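Local coordinates for protein SUBA (Escherichia coli, PDB 2IY9) that cleaves the endoplasmic reticulum chaperone BiP of the host cell as the serine protease subunit of an AB5 toxin, provoking stress and eventual cell death, at residues Ser49-Gly54 with Arg115-Asp120; Ser64-Phe69 with His109-Ser114; Phe71-Ser76 with Asp120-Ser125; Leu86-Thr91 with Leu259-Lys264; Ile147-Gly152 with Ile197-Tyr202. All coordinates share one frame; numbering follows the deposited sequence.

Interaction 1 of 5, residues Ser49-Gly54 with Arg115-Asp120; sequences SVVDSG and RRVIPD
Three backbone hydrogen bonds join S49-G54 to R115-D120, pairing the strand ends 49-52 and 115-116 in parallel, with V117 continuing the ladder. R115 is gripped at both ends of its backbone: its N donates almost straight to V50 O (2.9 Å, 176°) and its O accepts from D52 N. One step on, V117 N meets D52 O at 2.8 Å, and R116 CA and S53 CA add CA-H...O contacts to D52 O and I118 O. The pairing carries the end of strand 47-52, in the parallel sheet of the subtilase fold, to D52, the aspartate inferred for the charge relay system, whose side chain lies beside H89. Apolar packing is confined to a few touches: V51 CG1 meets V117 CG1 at 3.7 Å, and I118 CG1 rests against S53 CB. The two arginines lead to different surroundings. R115 brings CD to 3.4 Å from S49 OG, and both residues reach E144, R115 through a salt bridge and S49 through a hydrogen bond. R116 runs extended past S53, with CD 3.4 Å from S53 O; its NE then bonds I118 O at 3.0 Å, from above that carbonyl's plane, while NH1 forms a salt bridge with D74.

Interaction 2 of 5, residues Ser64-Phe69 with His109-Ser114; sequences SEFAKF and HALISS
S64 O receives I112 N at 2.8 Å, the first of four backbone hydrogen bonds joining S64-F69 and H109-S114 in parallel. F66 N to I112 O follows at 2.9 Å, then S114 N to A67 O and F69 N to S114 O, the last only 2.7 Å long. Between the pairs E65-I112 and A67-S113 the register slips by one residue, a beta bulge at the corner where the chain turns at F66. Past it the strand segments 67-69 and 111-114 run 17° apart, and CA-H...O contacts from S113 CA to A67 O and from K68 CA to S114 O fill in between the stronger bonds.

Side-chain packing is light. F66 CB sits 4.0 Å from L111 CB, but a chi1 of 175° sets CG opposite the residue's own N, so that the ring is carried away and turns its edge to S113 CB. The F69 ring is likewise met at its edge: S114 O lies in the ring plane, and S113 OG is 3.7 Å from CE2. Polar links lie at both ends, where water bridges S64 OG to A110 O and S114 OG to F69 O. Within 64-69, K68 NZ makes a salt bridge to the syn lone pair of E65 OE2 (2.6 Å).

Strand 65-70 is the outermost of the parallel sheet on this side, and strand 111-116 separates it from 47-52. I112 packs on V50 and on I97 and A98 of helix 84-98, F66, L111 and S113 touch V47 on strand 47-52, and the F69 ring forms a cation-pi contact with R115.

Interaction 3 of 5, residues Phe71-Ser76 with Asp120-Ser125; sequences FTQDGS and DGVQDS
Q73 grips the other loop twice, through its backbone and through its side-chain amide. Its N donates to D120 O at 2.8 Å, and its NE2 reaches G121 O, also at 2.8 Å, with a nearly straight N-H...O angle of 178°. G121 O lies in the amide plane of Q73, although the donor stands above the plane of the carbonyl itself. The side chain, extended beyond CG, passes D120 O with CG at 3.3 Å. Beside it the backbones come close, T72 CA to G121 CA being 3.9 Å, and V122 N closes the bridge on F71 O. S125 CB and V122 CG2 crowd round the same carbonyl oxygen. G121 is hemmed in by its own loop, where S125 OG, bonded to V117 O, lies on the side a CB would take. D74 OD1 accepts from T72 OG1 and S76 N on opposite faces of its plane, fixing the 71-76 turn, while a water links D120 OD2 to D74 OD2, weakly at the latter. The contact couples a type I turn with an Asx turn to the type II turn leading into helix 125-134, beyond the C-terminal ends of the parallel strands 65-70 and 111-116, the end of the sheet where subtilases place their active site.

Interaction 4 of 5, residues Leu86-Thr91 with Leu259-Lys264; sequences LYIHGT and LRPDAK
P261 turns its CB-CG edge to one face of the Y87 ring. Its CG stands 3.8 Å from the Y87 ring plane, over the centre of that face, a CH-pi contact only 12° off the ring normal, and its CB meets CZ at 3.5 Å. A Y87 chi1 of -178°, which points CG directly away from the backbone N, brings the ring to the proline. P261 CG also touches the helix backbone, 3.3 Å from Y87 O. I88 crosses P261 at about a right angle, CG2 to CD 3.6 Å, and that methyl also lies 3.9 Å above one face of the R260 guanidinium, toward its rim. D262 OD2 lies in the guanidinium plane, at its edge; R260 NH2 also forms a salt bridge with E84. T91 crosses P261 obliquely: OG1 comes to 3.6 Å from CG while it bonds A56 N, and CG2 meets L259 CD2. The contact is made by van der Waals and CH-pi contacts, with no hydrogen bonds between the segments. The type I turn R260-A263, which links strands 256-259 and 265-268 as an antiparallel hairpin, thus packs on the helix that carries H89, the histidine inferred for the charge relay system, whose CB points away from this turn.

Interaction 5 of 5, residues Ile147-Gly152 with Ile197-Tyr202; sequences INISGG and IWPAAY
At the floor of the catalytic cleft, where the chain leaving strand 147-149 passes H89 and S272 of the inferred charge relay system, I147-G152 meets the loop I197-Y202. The approach is closest at G152, whose CA makes a CA-H...O contact with W198 O at 3.1 Å. A CB here would run into that carbonyl, so the absence of a side chain lets the two backbones come together. I197 CG2 packs on the glycine pair, 3.7 Å from G151 O and 3.9 Å from G152 CA. Further in, I149 sets CG2 and CD1 against the P199 ring, CG2 to CD 4.0 Å and CD1 to CG 4.1 Å. The peptide before P199 is cis, and P199 also opens a type I turn to Y202. A water joins the loops, donating to G151 O at 2.8 Å and accepting from A200 N at 3.1 Å. In the subtilase fold the segment after this strand forms one side of the substrate-binding cleft, and the Ser-Gly-Gly run here fits that role. S150 is the centre of an inverse gamma turn; its O accepts from H89 NE2 and its OG bonds S272 O. The CB of W198 points away from 147-152; its ring has A201 CB over one face and meets W162 of helix 160-172, while P199 packs on I177 and A179 of strand 176-180.

Overall arrangement
Interactions 1 and 2 share strand 111-116 and are zipped by backbone hydrogen bonds in the parallel sheet, but interaction 1 is buried whereas interaction 2, at the outermost strand, is partly exposed and has waters at its ends. Interaction 3 continues from strands 65-70 and 111-116 into turns nearer the surface, sharing D120 with interaction 1 and adding a side-chain amide and waters to backbone bonds. Interaction 4 is instead mainly side-chain packing of a hairpin turn against helix 84-98, tied to interaction 1 by S53 OG bonded to L86 O and G90 N. Interaction 5 lies deepest, its centre about 8 Å from the centre of the chain. Interactions 1, 4 and 5 converge on the catalytic residues.

Interaction 1 of 5, residues Ser49-Gly54 with Arg115-Asp120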
# COMPACT_ATOMS: atom_id res chain seq x y z
N SER A 49 2.23 8.69 -0.16
CA SER A 49 2.29 8.79 -1.61
C SER A 49 1.31 7.79 -2.23
O SER A 49 1.29 6.62 -1.86
CB SER A 49 3.73 8.55 -2.07
OG SER A 49 3.87 8.87 -3.45
N VAL A 50 0.45 8.26 -3.13
CA VAL A 50 -0.47 7.36 -3.83
C VAL A 50 -0.08 7.34 -5.31
O VAL A 50 -0.42 8.26 -6.07
CB VAL A 50 -1.95 7.71 -3.59
CG1 VAL A 50 -2.87 6.89 -4.53
CG2 VAL A 50 -2.33 7.44 -2.15
N VAL A 51 0.67 6.30 -5.67
CA VAL A 51 1.19 6.13 -7.03
C VAL A 51 0.16 5.27 -7.76
O VAL A 51 0.02 4.05 -7.50
CB VAL A 51 2.61 5.51 -7.03
CG1 VAL A 51 3.20 5.47 -8.45
CG2 VAL A 51 3.54 6.30 -6.09
N ASP A 52 -0.60 5.91 -8.64
CA ASP A 52 -1.85 5.32 -9.10
C ASP A 52 -2.43 6.08 -10.29
O ASP A 52 -1.68 6.70 -11.05
CB ASP A 52 -2.84 5.29 -7.92
CG ASP A 52 -3.73 4.06 -7.93
OD1 ASP A 52 -4.54 3.94 -8.89
OD2 ASP A 52 -3.63 3.22 -7.00
N SER A 53 -3.75 6.03 -10.45
CA SER A 53 -4.40 6.57 -11.64
C SER A 53 -4.88 8.02 -11.48
O SER A 53 -5.60 8.54 -12.33
CB SER A 53 -5.58 5.67 -12.01
OG SER A 53 -6.61 5.75 -11.03
N GLY A 54 -4.47 8.67 -10.39
CA GLY A 54 -4.88 10.06 -10.10
C GLY A 54 -5.96 10.11 -9.03
O GLY A 54 -6.76 9.18 -8.89
N ARG A 115 0.42 10.70 -7.35
CA ARG A 115 1.37 10.63 -8.44
C ARG A 115 0.74 9.77 -9.52
O ARG A 115 0.72 8.52 -9.42
CB ARG A 115 2.72 10.09 -7.94
CG ARG A 115 3.40 11.04 -6.95
CD ARG A 115 4.68 10.51 -6.35
NE ARG A 115 5.30 11.55 -5.53
CZ ARG A 115 6.19 12.44 -5.99
NH1 ARG A 115 6.57 12.40 -7.26
NH2 ARG A 115 6.68 13.36 -5.17
N ARG A 116 0.20 10.43 -10.53
CA ARG A 116 -0.56 9.71 -11.55
C ARG A 116 0.39 9.07 -12.57
O ARG A 116 1.17 9.77 -13.20
CB ARG A 116 -1.59 10.60 -12.24
CG ARG A 116 -2.45 9.78 -13.22
CD ARG A 116 -3.45 10.60 -14.05
NE ARG A 116 -3.68 9.89 -15.31
CZ ARG A 116 -4.10 10.43 -16.45
NH1 ARG A 116 -4.41 11.72 -16.54
NH2 ARG A 116 -4.23 9.65 -17.51
N VAL A 117 0.30 7.74 -12.71
CA VAL A 117 1.21 7.00 -13.61
C VAL A 117 0.51 6.20 -14.71
O VAL A 117 1.16 5.68 -15.63
CB VAL A 117 2.16 6.06 -12.81
CG1 VAL A 117 3.08 6.87 -11.92
CG2 VAL A 117 1.37 5.04 -11.99
N ILE A 118 -0.82 6.10 -14.59
CA ILE A 118 -1.70 5.38 -15.52
C ILE A 118 -3.04 6.14 -15.62
O ILE A 118 -3.35 6.94 -14.75
CB ILE A 118 -1.94 3.89 -15.10
CG1 ILE A 118 -2.58 3.79 -13.70
CG2 ILE A 118 -0.64 3.07 -15.21
CD1 ILE A 118 -2.87 2.36 -13.23
N PRO A 119 -3.80 5.95 -16.71
CA PRO A 119 -3.42 5.23 -17.92
C PRO A 119 -2.50 6.12 -18.76
O PRO A 119 -2.27 7.30 -18.42
CB PRO A 119 -4.75 5.01 -18.64
CG PRO A 119 -5.60 6.14 -18.22
CD PRO A 119 -5.17 6.49 -16.80
N ASP A 120 -1.96 5.56 -19.84
CA ASP A 120 -1.12 6.30 -20.77
C ASP A 120 0.08 6.95 -20.09
O ASP A 120 0.40 8.11 -20.33
CB ASP A 120 -1.95 7.33 -21.55
CG ASP A 120 -3.23 6.73 -22.12
OD1 ASP A 120 -3.15 5.64 -22.72
OD2 ASP A 120 -4.31 7.33 -21.95

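Interaction 2 of 5, residues Ser64-Phe69 with His109-Ser114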
# COMPACT_ATOMS: atom_id res chain seq x y z
N SER A 64 -7.57 16.58 1.96
CA SER A 64 -6.48 15.61 2.05
C SER A 64 -5.27 15.91 1.16
O SER A 64 -4.23 15.26 1.29
CB SER A 64 -7.00 14.20 1.73
OG SER A 64 -7.97 13.78 2.67
N GLU A 65 -5.40 16.86 0.25
CA GLU A 65 -4.33 17.07 -0.72
C GLU A 65 -3.08 17.72 -0.14
O GLU A 65 -3.14 18.81 0.44
CB GLU A 65 -4.81 17.85 -1.95
CG GLU A 65 -3.70 18.03 -3.01
CD GLU A 65 -4.16 18.79 -4.25
OE1 GLU A 65 -5.38 18.88 -4.48
OE2 GLU A 65 -3.30 19.30 -5.00
N PHE A 66 -1.94 17.06 -0.33
CA PHE A 66 -0.63 17.65 -0.09
C PHE A 66 -0.02 18.14 -1.41
O PHE A 66 0.46 19.26 -1.52
CB PHE A 66 0.30 16.64 0.58
CG PHE A 66 1.73 17.12 0.75
CD1 PHE A 66 2.06 18.00 1.78
CD2 PHE A 66 2.74 16.67 -0.10
CE1 PHE A 66 3.37 18.43 1.95
CE2 PHE A 66 4.08 17.10 0.08
CZ PHE A 66 4.38 17.98 1.10
N ALA A 67 -0.00 17.25 -2.40
CA ALA A 67 0.47 17.57 -3.73
C ALA A 67 -0.16 16.62 -4.72
O ALA A 67 -0.72 15.60 -4.35
CB ALA A 67 1.99 17.49 -3.80
N LYS A 68 -0.05 16.97 -6.00
CA LYS A 68 -0.44 16.08 -7.08
C LYS A 68 0.50 16.26 -8.27
O LYS A 68 0.91 17.39 -8.58
CB LYS A 68 -1.91 16.27 -7.49
CG LYS A 68 -2.26 17.66 -8.04
CD LYS A 68 -3.78 17.82 -8.19
CE LYS A 68 -4.14 19.28 -8.49
NZ LYS A 68 -3.69 20.22 -7.41
N PHE A 69 0.86 15.14 -8.89
CA PHE A 69 1.84 15.09 -9.99
C PHE A 69 1.32 14.25 -11.14
O PHE A 69 0.55 13.31 -10.93
CB PHE A 69 3.13 14.43 -9.53
CG PHE A 69 3.88 15.17 -8.46
CD1 PHE A 69 4.96 15.99 -8.79
CD2 PHE A 69 3.55 15.00 -7.11
CE1 PHE A 69 5.66 16.66 -7.79
CE2 PHE A 69 4.25 15.66 -6.11
CZ PHE A 69 5.30 16.49 -6.45
N HIS A 109 -5.87 11.47 9.67
CA HIS A 109 -4.97 12.61 9.85
C HIS A 109 -3.93 12.75 8.74
O HIS A 109 -3.34 13.82 8.58
CB HIS A 109 -4.23 12.52 11.19
CG HIS A 109 -5.14 12.53 12.38
ND1 HIS A 109 -4.96 11.69 13.46
CD2 HIS A 109 -6.24 13.28 12.65
CE1 HIS A 109 -5.91 11.92 14.35
NE2 HIS A 109 -6.70 12.88 13.88
N ALA A 110 -3.70 11.67 8.00
CA ALA A 110 -2.73 11.69 6.89
C ALA A 110 -3.18 12.58 5.75
O ALA A 110 -4.36 12.83 5.56
CB ALA A 110 -2.47 10.27 6.37
N LEU A 111 -2.20 13.07 5.00
CA LEU A 111 -2.44 13.74 3.74
C LEU A 111 -1.99 12.82 2.61
O LEU A 111 -1.37 11.79 2.87
CB LEU A 111 -1.69 15.07 3.68
CG LEU A 111 -2.03 16.11 4.75
CD1 LEU A 111 -1.08 17.31 4.66
CD2 LEU A 111 -3.46 16.57 4.64
N ILE A 112 -2.31 13.20 1.38
CA ILE A 112 -2.07 12.36 0.22
C ILE A 112 -1.31 13.15 -0.84
O ILE A 112 -1.67 14.28 -1.18
CB ILE A 112 -3.43 11.86 -0.39
CG1 ILE A 112 -4.19 10.96 0.62
CG2 ILE A 112 -3.23 11.19 -1.77
CD1 ILE A 112 -3.51 9.62 0.94
N SER A 113 -0.24 12.54 -1.36
CA SER A 113 0.45 13.06 -2.53
C SER A 113 0.16 12.12 -3.70
O SER A 113 0.64 10.98 -3.72
CB SER A 113 1.96 13.14 -2.28
OG SER A 113 2.63 13.59 -3.45
N SER A 114 -0.63 12.62 -4.65
CA SER A 114 -1.05 11.82 -5.79
C SER A 114 -0.00 11.88 -6.90
O SER A 114 0.42 12.96 -7.32
CB SER A 114 -2.40 12.28 -6.32
OG SER A 114 -2.79 11.46 -7.40
O HOH W 1 -6.97 12.88 5.01
O HOH W 2 -1.90 13.01 -9.44

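Interaction 3 of 5, residues Phe71-Ser76 with Asp120-Ser125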
# COMPACT_ATOMS: atom_id res chain seq x y z
N PHE A 71 2.68 11.79 -14.32
CA PHE A 71 3.70 11.04 -15.03
C PHE A 71 3.05 10.35 -16.21
O PHE A 71 3.46 9.28 -16.63
CB PHE A 71 4.41 10.08 -14.08
CG PHE A 71 5.12 10.79 -12.97
CD1 PHE A 71 6.39 11.33 -13.18
CD2 PHE A 71 4.50 10.97 -11.73
CE1 PHE A 71 7.05 12.02 -12.17
CE2 PHE A 71 5.15 11.66 -10.71
CZ PHE A 71 6.43 12.19 -10.93
N THR A 72 2.02 11.00 -16.74
CA THR A 72 1.27 10.46 -17.86
C THR A 72 1.46 11.37 -19.07
O THR A 72 1.88 12.53 -18.93
CB THR A 72 -0.23 10.30 -17.52
OG1 THR A 72 -0.72 11.52 -16.97
CG2 THR A 72 -0.41 9.18 -16.50
N GLN A 73 1.14 10.84 -20.25
CA GLN A 73 1.46 11.48 -21.52
C GLN A 73 0.59 12.71 -21.82
O GLN A 73 0.95 13.54 -22.67
CB GLN A 73 1.33 10.47 -22.65
CG GLN A 73 2.37 9.37 -22.63
CD GLN A 73 2.13 8.33 -23.71
OE1 GLN A 73 1.80 8.67 -24.85
NE2 GLN A 73 2.30 7.06 -23.36
N ASP A 74 -0.53 12.83 -21.11
CA ASP A 74 -1.40 14.00 -21.21
C ASP A 74 -0.98 15.15 -20.29
O ASP A 74 -1.58 16.23 -20.32
CB ASP A 74 -2.87 13.61 -20.96
CG ASP A 74 -3.12 13.09 -19.53
OD1 ASP A 74 -2.16 12.97 -18.72
OD2 ASP A 74 -4.29 12.80 -19.23
N GLY A 75 0.04 14.92 -19.47
CA GLY A 75 0.53 15.92 -18.50
C GLY A 75 -0.41 16.25 -17.36
O GLY A 75 -0.16 17.18 -16.58
N SER A 76 -1.48 15.47 -17.22
CA SER A 76 -2.53 15.73 -16.23
C SER A 76 -2.38 14.93 -14.93
O SER A 76 -2.12 13.72 -14.96
CB SER A 76 -3.90 15.47 -16.83
OG SER A 76 -4.92 15.71 -15.87
N ASP A 120 -1.96 5.56 -19.84
CA ASP A 120 -1.12 6.30 -20.77
C ASP A 120 0.08 6.95 -20.09
O ASP A 120 0.40 8.11 -20.33
CB ASP A 120 -1.95 7.33 -21.55
CG ASP A 120 -3.23 6.73 -22.12
OD1 ASP A 120 -3.15 5.64 -22.72
OD2 ASP A 120 -4.31 7.33 -21.95
N GLY A 121 0.74 6.20 -19.21
CA GLY A 121 1.94 6.70 -18.57
C GLY A 121 3.04 6.95 -19.58
O GLY A 121 3.01 6.41 -20.70
N VAL A 122 3.99 7.79 -19.20
CA VAL A 122 5.25 7.88 -19.91
C VAL A 122 5.92 6.52 -19.68
O VAL A 122 5.47 5.74 -18.83
CB VAL A 122 6.11 9.06 -19.42
CG1 VAL A 122 5.34 10.38 -19.54
CG2 VAL A 122 6.58 8.84 -17.97
N GLN A 123 6.98 6.20 -20.42
CA GLN A 123 7.59 4.89 -20.20
C GLN A 123 8.14 4.84 -18.78
O GLN A 123 8.71 5.82 -18.30
CB GLN A 123 8.70 4.60 -21.20
CG GLN A 123 9.24 3.18 -21.06
CD GLN A 123 10.52 2.99 -21.83
OE1 GLN A 123 10.56 3.25 -23.03
NE2 GLN A 123 11.57 2.55 -21.16
N ASP A 124 7.93 3.70 -18.13
CA ASP A 124 8.42 3.47 -16.77
C ASP A 124 7.87 4.53 -15.80
O ASP A 124 8.56 4.95 -14.86
CB ASP A 124 9.96 3.43 -16.75
CG ASP A 124 10.53 2.28 -17.57
OD1 ASP A 124 9.92 1.19 -17.60
OD2 ASP A 124 11.60 2.46 -18.19
N SER A 125 6.63 4.95 -16.04
CA SER A 125 6.02 6.04 -15.29
C SER A 125 6.06 5.76 -13.79
O SER A 125 6.35 6.66 -12.99
CB SER A 125 4.59 6.28 -15.77
OG SER A 125 3.82 5.10 -15.68
O HOH W 3 -4.67 9.77 -20.39
O HOH W 4 -1.87 10.52 -20.65

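Interaction 4 of 5, residues Leu86-Thr91 with Leu259-Lys264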
# COMPACT_ATOMS: atom_id res chain seq x y z
N LEU A 86 -9.96 2.62 -13.97
CA LEU A 86 -8.86 3.58 -13.82
C LEU A 86 -9.33 4.98 -13.46
O LEU A 86 -8.58 5.74 -12.84
CB LEU A 86 -7.93 3.59 -15.04
CG LEU A 86 -6.92 2.43 -15.08
CD1 LEU A 86 -7.53 1.22 -15.73
CD2 LEU A 86 -5.65 2.79 -15.81
N TYR A 87 -10.57 5.32 -13.80
CA TYR A 87 -11.14 6.61 -13.38
C TYR A 87 -11.21 6.67 -11.86
O TYR A 87 -10.95 7.72 -11.27
CB TYR A 87 -12.53 6.84 -13.98
CG TYR A 87 -13.14 8.19 -13.62
CD1 TYR A 87 -12.41 9.37 -13.75
CD2 TYR A 87 -14.46 8.28 -13.15
CE1 TYR A 87 -12.96 10.59 -13.41
CE2 TYR A 87 -15.02 9.51 -12.81
CZ TYR A 87 -14.26 10.66 -12.95
OH TYR A 87 -14.79 11.89 -12.63
N ILE A 88 -11.55 5.55 -11.24
CA ILE A 88 -11.86 5.50 -9.81
C ILE A 88 -10.72 5.06 -8.90
O ILE A 88 -10.73 5.35 -7.69
CB ILE A 88 -13.14 4.64 -9.53
CG1 ILE A 88 -12.88 3.15 -9.81
CG2 ILE A 88 -14.30 5.16 -10.36
CD1 ILE A 88 -14.11 2.22 -9.57
N HIS A 89 -9.74 4.37 -9.48
CA HIS A 89 -8.82 3.56 -8.69
C HIS A 89 -7.97 4.36 -7.69
O HIS A 89 -7.93 4.01 -6.51
CB HIS A 89 -7.93 2.70 -9.59
CG HIS A 89 -7.21 1.62 -8.86
ND1 HIS A 89 -7.77 0.39 -8.60
CD2 HIS A 89 -5.95 1.57 -8.35
CE1 HIS A 89 -6.90 -0.37 -7.96
NE2 HIS A 89 -5.79 0.32 -7.80
N GLY A 90 -7.33 5.43 -8.16
CA GLY A 90 -6.51 6.28 -7.29
C GLY A 90 -7.31 6.88 -6.14
O GLY A 90 -6.87 6.86 -4.97
N THR A 91 -8.49 7.41 -6.46
CA THR A 91 -9.40 8.00 -5.46
C THR A 91 -9.83 6.95 -4.42
O THR A 91 -9.85 7.22 -3.22
CB THR A 91 -10.68 8.62 -6.12
OG1 THR A 91 -10.29 9.52 -7.16
CG2 THR A 91 -11.52 9.38 -5.10
N LEU A 259 -14.30 5.29 -2.00
CA LEU A 259 -14.81 6.51 -2.61
C LEU A 259 -14.54 6.57 -4.12
O LEU A 259 -13.45 6.18 -4.58
CB LEU A 259 -14.15 7.72 -1.93
CG LEU A 259 -14.63 9.13 -2.29
CD1 LEU A 259 -16.07 9.31 -1.84
CD2 LEU A 259 -13.72 10.19 -1.66
N ARG A 260 -15.53 7.06 -4.87
CA ARG A 260 -15.40 7.32 -6.32
C ARG A 260 -15.31 8.84 -6.59
O ARG A 260 -15.79 9.63 -5.78
CB ARG A 260 -16.61 6.75 -7.06
CG ARG A 260 -16.84 5.24 -6.90
CD ARG A 260 -18.28 4.88 -7.26
NE ARG A 260 -18.67 5.52 -8.52
CZ ARG A 260 -18.47 4.98 -9.72
NH1 ARG A 260 -17.90 3.78 -9.84
NH2 ARG A 260 -18.83 5.65 -10.81
N PRO A 261 -14.71 9.24 -7.73
CA PRO A 261 -14.60 10.67 -8.08
C PRO A 261 -15.93 11.43 -8.18
O PRO A 261 -15.93 12.65 -8.04
CB PRO A 261 -13.90 10.65 -9.44
CG PRO A 261 -13.12 9.37 -9.43
CD PRO A 261 -14.02 8.40 -8.74
N ASP A 262 -17.03 10.72 -8.40
CA ASP A 262 -18.35 11.34 -8.45
C ASP A 262 -19.02 11.38 -7.07
O ASP A 262 -20.22 11.66 -6.96
CB ASP A 262 -19.25 10.65 -9.50
CG ASP A 262 -19.54 9.19 -9.17
OD1 ASP A 262 -19.08 8.69 -8.12
OD2 ASP A 262 -20.22 8.51 -9.99
N ALA A 263 -18.24 11.09 -6.03
CA ALA A 263 -18.64 11.21 -4.63
C ALA A 263 -19.48 10.06 -4.07
O ALA A 263 -19.71 9.99 -2.86
CB ALA A 263 -19.33 12.55 -4.36
N LYS A 264 -19.94 9.16 -4.92
CA LYS A 264 -20.61 7.97 -4.41
C LYS A 264 -19.57 6.91 -4.06
O LYS A 264 -18.37 7.09 -4.32
CB LYS A 264 -21.68 7.44 -5.37
CG LYS A 264 -21.23 7.33 -6.83
CD LYS A 264 -22.38 6.98 -7.76
CE LYS A 264 -22.89 5.55 -7.50
NZ LYS A 264 -23.95 5.14 -8.46

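Interaction 5 of 5, residues Ile147-Gly152 with Ile197-Tyr202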
# COMPACT_ATOMS: atom_id res chain seq x y z
N ILE A 147 5.04 4.89 0.63
CA ILE A 147 4.67 4.96 -0.77
C ILE A 147 3.73 3.82 -1.14
O ILE A 147 4.13 2.65 -1.16
CB ILE A 147 5.94 4.93 -1.68
CG1 ILE A 147 6.92 6.05 -1.29
CG2 ILE A 147 5.56 5.04 -3.16
CD1 ILE A 147 8.33 5.82 -1.84
N ASN A 148 2.48 4.16 -1.46
CA ASN A 148 1.45 3.17 -1.78
C ASN A 148 1.37 2.89 -3.26
O ASN A 148 1.11 3.79 -4.08
CB ASN A 148 0.09 3.64 -1.28
CG ASN A 148 -0.99 2.59 -1.45
OD1 ASN A 148 -1.67 2.52 -2.50
ND2 ASN A 148 -1.12 1.73 -0.46
N ILE A 149 1.60 1.62 -3.60
CA ILE A 149 1.50 1.18 -4.98
C ILE A 149 0.50 0.01 -5.05
O ILE A 149 0.88 -1.16 -5.01
CB ILE A 149 2.90 0.81 -5.56
CG1 ILE A 149 3.89 1.96 -5.25
CG2 ILE A 149 2.79 0.49 -7.07
CD1 ILE A 149 5.17 1.98 -6.07
N SER A 150 -0.77 0.37 -5.13
CA SER A 150 -1.87 -0.59 -5.23
C SER A 150 -2.02 -1.08 -6.68
O SER A 150 -3.04 -0.84 -7.34
CB SER A 150 -3.18 0.04 -4.76
OG SER A 150 -3.24 0.12 -3.35
N GLY A 151 -0.99 -1.75 -7.18
CA GLY A 151 -0.93 -2.21 -8.55
C GLY A 151 0.52 -2.27 -8.96
O GLY A 151 1.38 -2.65 -8.16
N GLY A 152 0.80 -1.87 -10.19
CA GLY A 152 2.16 -1.85 -10.68
C GLY A 152 2.28 -2.30 -12.12
O GLY A 152 1.29 -2.31 -12.87
N ILE A 197 3.84 -8.97 -11.08
CA ILE A 197 3.64 -7.52 -10.95
C ILE A 197 4.76 -6.88 -10.14
O ILE A 197 5.10 -7.36 -9.05
CB ILE A 197 2.25 -7.19 -10.36
CG1 ILE A 197 1.16 -7.76 -11.27
CG2 ILE A 197 2.07 -5.70 -10.20
CD1 ILE A 197 -0.11 -8.12 -10.57
N TRP A 198 5.31 -5.80 -10.69
CA TRP A 198 6.38 -5.01 -10.07
C TRP A 198 5.77 -3.74 -9.45
O TRP A 198 4.82 -3.20 -10.01
CB TRP A 198 7.43 -4.64 -11.14
CG TRP A 198 8.33 -5.80 -11.47
CD1 TRP A 198 8.06 -6.82 -12.34
CD2 TRP A 198 9.63 -6.07 -10.92
NE1 TRP A 198 9.11 -7.71 -12.36
CE2 TRP A 198 10.09 -7.27 -11.50
CE3 TRP A 198 10.45 -5.41 -10.00
CZ2 TRP A 198 11.33 -7.83 -11.18
CZ3 TRP A 198 11.69 -5.95 -9.69
CH2 TRP A 198 12.11 -7.17 -10.27
N PRO A 199 6.33 -3.24 -8.32
CA PRO A 199 7.54 -3.72 -7.66
C PRO A 199 7.39 -4.89 -6.69
O PRO A 199 8.39 -5.29 -6.09
CB PRO A 199 8.02 -2.48 -6.87
CG PRO A 199 6.76 -1.72 -6.58
CD PRO A 199 5.75 -2.07 -7.63
N ALA A 200 6.20 -5.46 -6.54
CA ALA A 200 6.07 -6.64 -5.67
C ALA A 200 7.02 -7.78 -6.10
O ALA A 200 7.53 -8.52 -5.26
CB ALA A 200 4.62 -7.12 -5.60
N ALA A 201 7.28 -7.88 -7.41
CA ALA A 201 8.11 -8.96 -7.98
C ALA A 201 9.60 -8.84 -7.64
O ALA A 201 10.37 -9.77 -7.90
CB ALA A 201 7.92 -9.03 -9.47
N TYR A 202 10.01 -7.70 -7.08
CA TYR A 202 11.36 -7.53 -6.58
C TYR A 202 11.67 -8.71 -5.67
O TYR A 202 10.92 -9.01 -4.73
CB TYR A 202 11.51 -6.20 -5.84
CG TYR A 202 12.91 -5.90 -5.33
CD1 TYR A 202 14.02 -5.97 -6.18
CD2 TYR A 202 13.12 -5.51 -4.01
CE1 TYR A 202 15.31 -5.68 -5.71
CE2 TYR A 202 14.40 -5.22 -3.52
CZ TYR A 202 15.49 -5.31 -4.39
OH TYR A 202 16.75 -5.03 -3.92
O HOH W 5 3.39 -4.39 -7.21